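Local coordinates for putative glycosyltransferase (GalT1) (Streptococcus parasanguinis FW213, PDB 5HEA), which probably transfers a sugar from a nucleotide-sugar donor, this chain being the C-terminal glycosyltransferase part of a longer protein, at residues 176-184 with 194-202. Numbering follows the deposited sequence.
Sequences ELFEGIRFP and TIYRLYLKA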
loop_
_atom_site.group_PDB
_atom_site.type_symbol
_atom_site.label_atom_id
_atom_site.label_comp_id
_atom_site.label_asym_id
_atom_site.label_seq_id
_atom_site.Cartn_x
_atom_site.Cartn_y
_atom_site.Cartn_z
ATOM N N GLU A 176 15.546 29.685 23.740
ATOM C CA GLU A 176 15.627 28.671 24.794
ATOM C C GLU A 176 14.260 28.043 25.111
ATOM O O GLU A 176 14.195 26.926 25.611
ATOM C CB GLU A 176 16.254 29.252 26.069
ATOM C CG GLU A 176 15.424 30.356 26.719
ATOM C CD GLU A 176 16.126 31.012 27.895
ATOM O OE1 GLU A 176 17.015 30.367 28.497
ATOM O OE2 GLU A 176 15.789 32.174 28.214
ATOM N N LEU A 177 13.177 28.754 24.806
ATOM C CA LEU A 177 11.831 28.230 25.020
ATOM C C LEU A 177 11.539 26.946 24.212
ATOM O O LEU A 177 10.663 26.167 24.576
ATOM C CB LEU A 177 10.787 29.291 24.662
ATOM C CG LEU A 177 10.296 30.364 25.637
ATOM C CD1 LEU A 177 11.055 30.428 26.948
ATOM C CD2 LEU A 177 10.275 31.706 24.958
ATOM N N PHE A 178 12.262 26.725 23.121
ATOM C CA PHE A 178 11.953 25.596 22.236
ATOM C C PHE A 178 12.484 24.219 22.684
ATOM O O PHE A 178 12.273 23.216 21.989
ATOM C CB PHE A 178 12.367 25.900 20.786
ATOM C CG PHE A 178 11.433 26.852 20.088
ATOM C CD1 PHE A 178 10.377 26.377 19.330
ATOM C CD2 PHE A 178 11.595 28.221 20.226
ATOM C CE1 PHE A 178 9.507 27.247 18.702
ATOM C CE2 PHE A 178 10.736 29.102 19.599
ATOM C CZ PHE A 178 9.687 28.621 18.841
ATOM N N GLU A 179 13.162 24.167 23.830
ATOM C CA GLU A 179 13.611 22.877 24.372
ATOM C C GLU A 179 12.448 21.887 24.506
ATOM O O GLU A 179 11.516 22.101 25.295
ATOM C CB GLU A 179 14.303 23.045 25.731
ATOM C CG GLU A 179 14.754 21.704 26.332
ATOM C CD GLU A 179 15.259 21.799 27.772
ATOM O OE1 GLU A 179 15.079 22.854 28.420
ATOM O OE2 GLU A 179 15.834 20.799 28.254
ATOM N N GLY A 180 12.499 20.816 23.718
ATOM C CA GLY A 180 11.492 19.774 23.792
ATOM C C GLY A 180 10.178 20.118 23.117
ATOM O O GLY A 180 9.224 19.333 23.179
ATOM N N ILE A 181 10.118 21.284 22.476
ATOM C CA ILE A 181 8.904 21.699 21.781
ATOM C C ILE A 181 9.083 21.645 20.266
ATOM O O ILE A 181 9.964 22.315 19.716
ATOM C CB ILE A 181 8.449 23.127 22.219
ATOM C CG1 ILE A 181 7.985 23.112 23.685
ATOM C CG2 ILE A 181 7.309 23.597 21.338
ATOM C CD1 ILE A 181 7.627 24.492 24.247
ATOM N N ARG A 182 8.247 20.848 19.601
ATOM C CA ARG A 182 8.244 20.736 18.138
ATOM C C ARG A 182 6.814 20.674 17.648
ATOM O O ARG A 182 5.916 20.272 18.396
ATOM C CB ARG A 182 9.009 19.474 17.675
ATOM C CG ARG A 182 10.530 19.534 17.909
ATOM C CD ARG A 182 11.169 20.723 17.180
ATOM N NE ARG A 182 12.628 20.765 17.310
ATOM C CZ ARG A 182 13.281 21.361 18.307
ATOM N NH1 ARG A 182 12.617 21.964 19.293
ATOM N NH2 ARG A 182 14.610 21.349 18.323
ATOM N N PHE A 183 6.598 21.085 16.398
ATOM C CA PHE A 183 5.290 20.959 15.775
ATOM C C PHE A 183 5.062 19.476 15.461
ATOM O O PHE A 183 5.980 18.798 15.019
ATOM C CB PHE A 183 5.216 21.796 14.496
ATOM C CG PHE A 183 5.322 23.288 14.742
ATOM C CD1 PHE A 183 6.563 23.894 14.886
ATOM C CD2 PHE A 183 4.180 24.070 14.861
ATOM C CE1 PHE A 183 6.672 25.271 15.135
ATOM C CE2 PHE A 183 4.278 25.449 15.111
ATOM C CZ PHE A 183 5.530 26.039 15.243
ATOM N N PRO A 184 3.836 18.981 15.686
ATOM C CA PRO A 184 3.445 17.586 15.411
ATOM C C PRO A 184 3.389 17.246 13.920
ATOM O O PRO A 184 2.779 17.968 13.139
ATOM C CB PRO A 184 2.043 17.492 16.025
ATOM C CG PRO A 184 1.544 18.903 16.018
ATOM C CD PRO A 184 2.755 19.726 16.348
ATOM N N THR A 194 0.833 23.803 19.321
ATOM C CA THR A 194 2.228 24.092 19.659
ATOM C C THR A 194 2.495 25.440 20.344
ATOM O O THR A 194 3.238 25.498 21.324
ATOM C CB THR A 194 3.140 23.970 18.388
ATOM O OG1 THR A 194 2.921 22.699 17.763
ATOM C CG2 THR A 194 4.621 24.086 18.761
ATOM N N ILE A 195 1.916 26.515 19.812
ATOM C CA ILE A 195 2.257 27.869 20.255
ATOM C C ILE A 195 2.020 28.038 21.754
ATOM O O ILE A 195 2.883 28.540 22.473
ATOM C CB ILE A 195 1.510 28.944 19.423
ATOM C CG1 ILE A 195 1.992 28.899 17.971
ATOM C CG2 ILE A 195 1.759 30.341 19.978
ATOM C CD1 ILE A 195 3.523 29.052 17.837
ATOM N N TYR A 196 0.877 27.569 22.236
ATOM C CA TYR A 196 0.557 27.729 23.658
ATOM C C TYR A 196 1.573 27.057 24.581
ATOM O O TYR A 196 1.798 27.516 25.709
ATOM C CB TYR A 196 -0.866 27.251 23.962
ATOM C CG TYR A 196 -1.008 25.755 24.097
ATOM C CD1 TYR A 196 -1.158 24.950 22.979
ATOM C CD2 TYR A 196 -1.023 25.152 25.349
ATOM C CE1 TYR A 196 -1.301 23.572 23.101
ATOM C CE2 TYR A 196 -1.167 23.776 25.484
ATOM C CZ TYR A 196 -1.305 22.994 24.355
ATOM O OH TYR A 196 -1.440 21.629 24.483
ATOM N N ARG A 197 2.202 25.979 24.119
ATOM C CA ARG A 197 3.225 25.342 24.944
ATOM C C ARG A 197 4.441 26.251 25.152
ATOM O O ARG A 197 5.049 26.254 26.221
ATOM C CB ARG A 197 3.615 23.973 24.383
ATOM C CG ARG A 197 2.424 23.011 24.333
ATOM C CD ARG A 197 2.826 21.625 23.895
ATOM N NE ARG A 197 2.759 21.442 22.445
ATOM C CZ ARG A 197 3.763 20.976 21.700
ATOM N NH1 ARG A 197 4.921 20.667 22.280
ATOM N NH2 ARG A 197 3.615 20.805 20.381
ATOM N N LEU A 198 4.791 27.038 24.142
ATOM C CA LEU A 198 5.826 28.060 24.320
ATOM C C LEU A 198 5.434 29.110 25.364
ATOM O O LEU A 198 6.253 29.506 26.207
ATOM C CB LEU A 198 6.119 28.739 22.986
ATOM C CG LEU A 198 6.730 27.797 21.954
ATOM C CD1 LEU A 198 6.590 28.403 20.555
ATOM C CD2 LEU A 198 8.201 27.568 22.304
ATOM N N TYR A 199 4.184 29.560 25.318
ATOM C CA TYR A 199 3.681 30.501 26.330
ATOM C C TYR A 199 3.864 29.939 27.753
ATOM O O TYR A 199 4.292 30.641 28.688
ATOM C CB TYR A 199 2.193 30.766 26.119
ATOM C CG TYR A 199 1.785 31.470 24.852
ATOM C CD1 TYR A 199 2.614 32.394 24.236
ATOM C CD2 TYR A 199 0.532 31.228 24.288
ATOM C CE1 TYR A 199 2.214 33.042 23.073
ATOM C CE2 TYR A 199 0.127 31.864 23.125
ATOM C CZ TYR A 199 0.968 32.764 22.528
ATOM O OH TYR A 199 0.559 33.405 21.396
ATOM N N LEU A 200 3.540 28.662 27.923
ATOM C CA LEU A 200 3.635 28.034 29.249
ATOM C C LEU A 200 5.081 27.956 29.758
ATOM O O LEU A 200 5.312 27.788 30.952
ATOM C CB LEU A 200 2.976 26.646 29.242
ATOM C CG LEU A 200 1.463 26.615 29.018
ATOM C CD1 LEU A 200 0.982 25.187 28.747
ATOM C CD2 LEU A 200 0.725 27.227 30.219
ATOM N N LYS A 201 6.053 28.093 28.856
ATOM C CA LYS A 201 7.462 28.107 29.244
ATOM C C LYS A 201 7.879 29.492 29.733
ATOM O O LYS A 201 8.880 29.625 30.431
ATOM C CB LYS A 201 8.357 27.707 28.064
ATOM C CG LYS A 201 8.295 26.237 27.658
ATOM C CD LYS A 201 9.130 25.378 28.581
ATOM C CE LYS A 201 9.634 24.128 27.864
ATOM N NZ LYS A 201 10.799 24.379 26.967
ATOM N N ALA A 202 7.111 30.518 29.375
ATOM C CA ALA A 202 7.514 31.902 29.655
ATOM C C ALA A 202 7.133 32.368 31.060
ATOM O O ALA A 202 6.299 31.747 31.719
ATOM C CB ALA A 202 6.937 32.848 28.601
HETATM O O HOH W 1 12.542 22.979 28.997
#
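In this GT-A-type glycosyltransferase fold, the loop leaving strand 171-174 runs back over helix 195-201, and Lys-201, Leu-198, Arg-197 and Thr-194 of the helical segment meet it in turn. Lys-201 bonds to backbone carbonyls in and just before the type II turn from Phe-178 to Ile-181. Its chain is bent at chi2 (-79°) and again at chi4 (78°). This brings NZ to Glu-179 O at 2.9 Å, on a lone pair in the carbonyl plane. NZ also reaches Leu-177 O at 3.0 Å, there sitting above the plane. A water accepts a third bond from NZ and donates to Glu-179 OE1, so the carboxylate is linked to the ammonium through solvent. One helical turn back, Leu-198 lays CD2 almost centrally over a face of the Phe-178 ring, 3.7 Å from the centroid, while its CD1 lies 3.5 Å from Phe-178 CZ. Ile-181 points at the helix and sets CD1 against both Leu-198 CD2 and the carbonyl oxygen of Arg-197, each 3.7 Å away. Bent at chi3 (-90°), Arg-197 sends NH2 to Arg-182 O at 3.1 Å, a nearly straight bond in the guanidinium plane; its NE bonds to Ala-193 O. Thr-194 places CG2 over a face of the Phe-183 ring in a CH-pi contact, 3.9 Å from the centroid, and its OG1 is hydrogen-bonded to Glu-190 O. Helix 72-82 also packs on the loop, through Ile-80 on Phe-178 and Ser-73 on Phe-183; Phe-173 of strand 171-174 packs on Leu-198 of the helix, Ile-116 of strand 116-125 on Leu-177, and Gln-280 of a second subunit bonds to Gly-180 O.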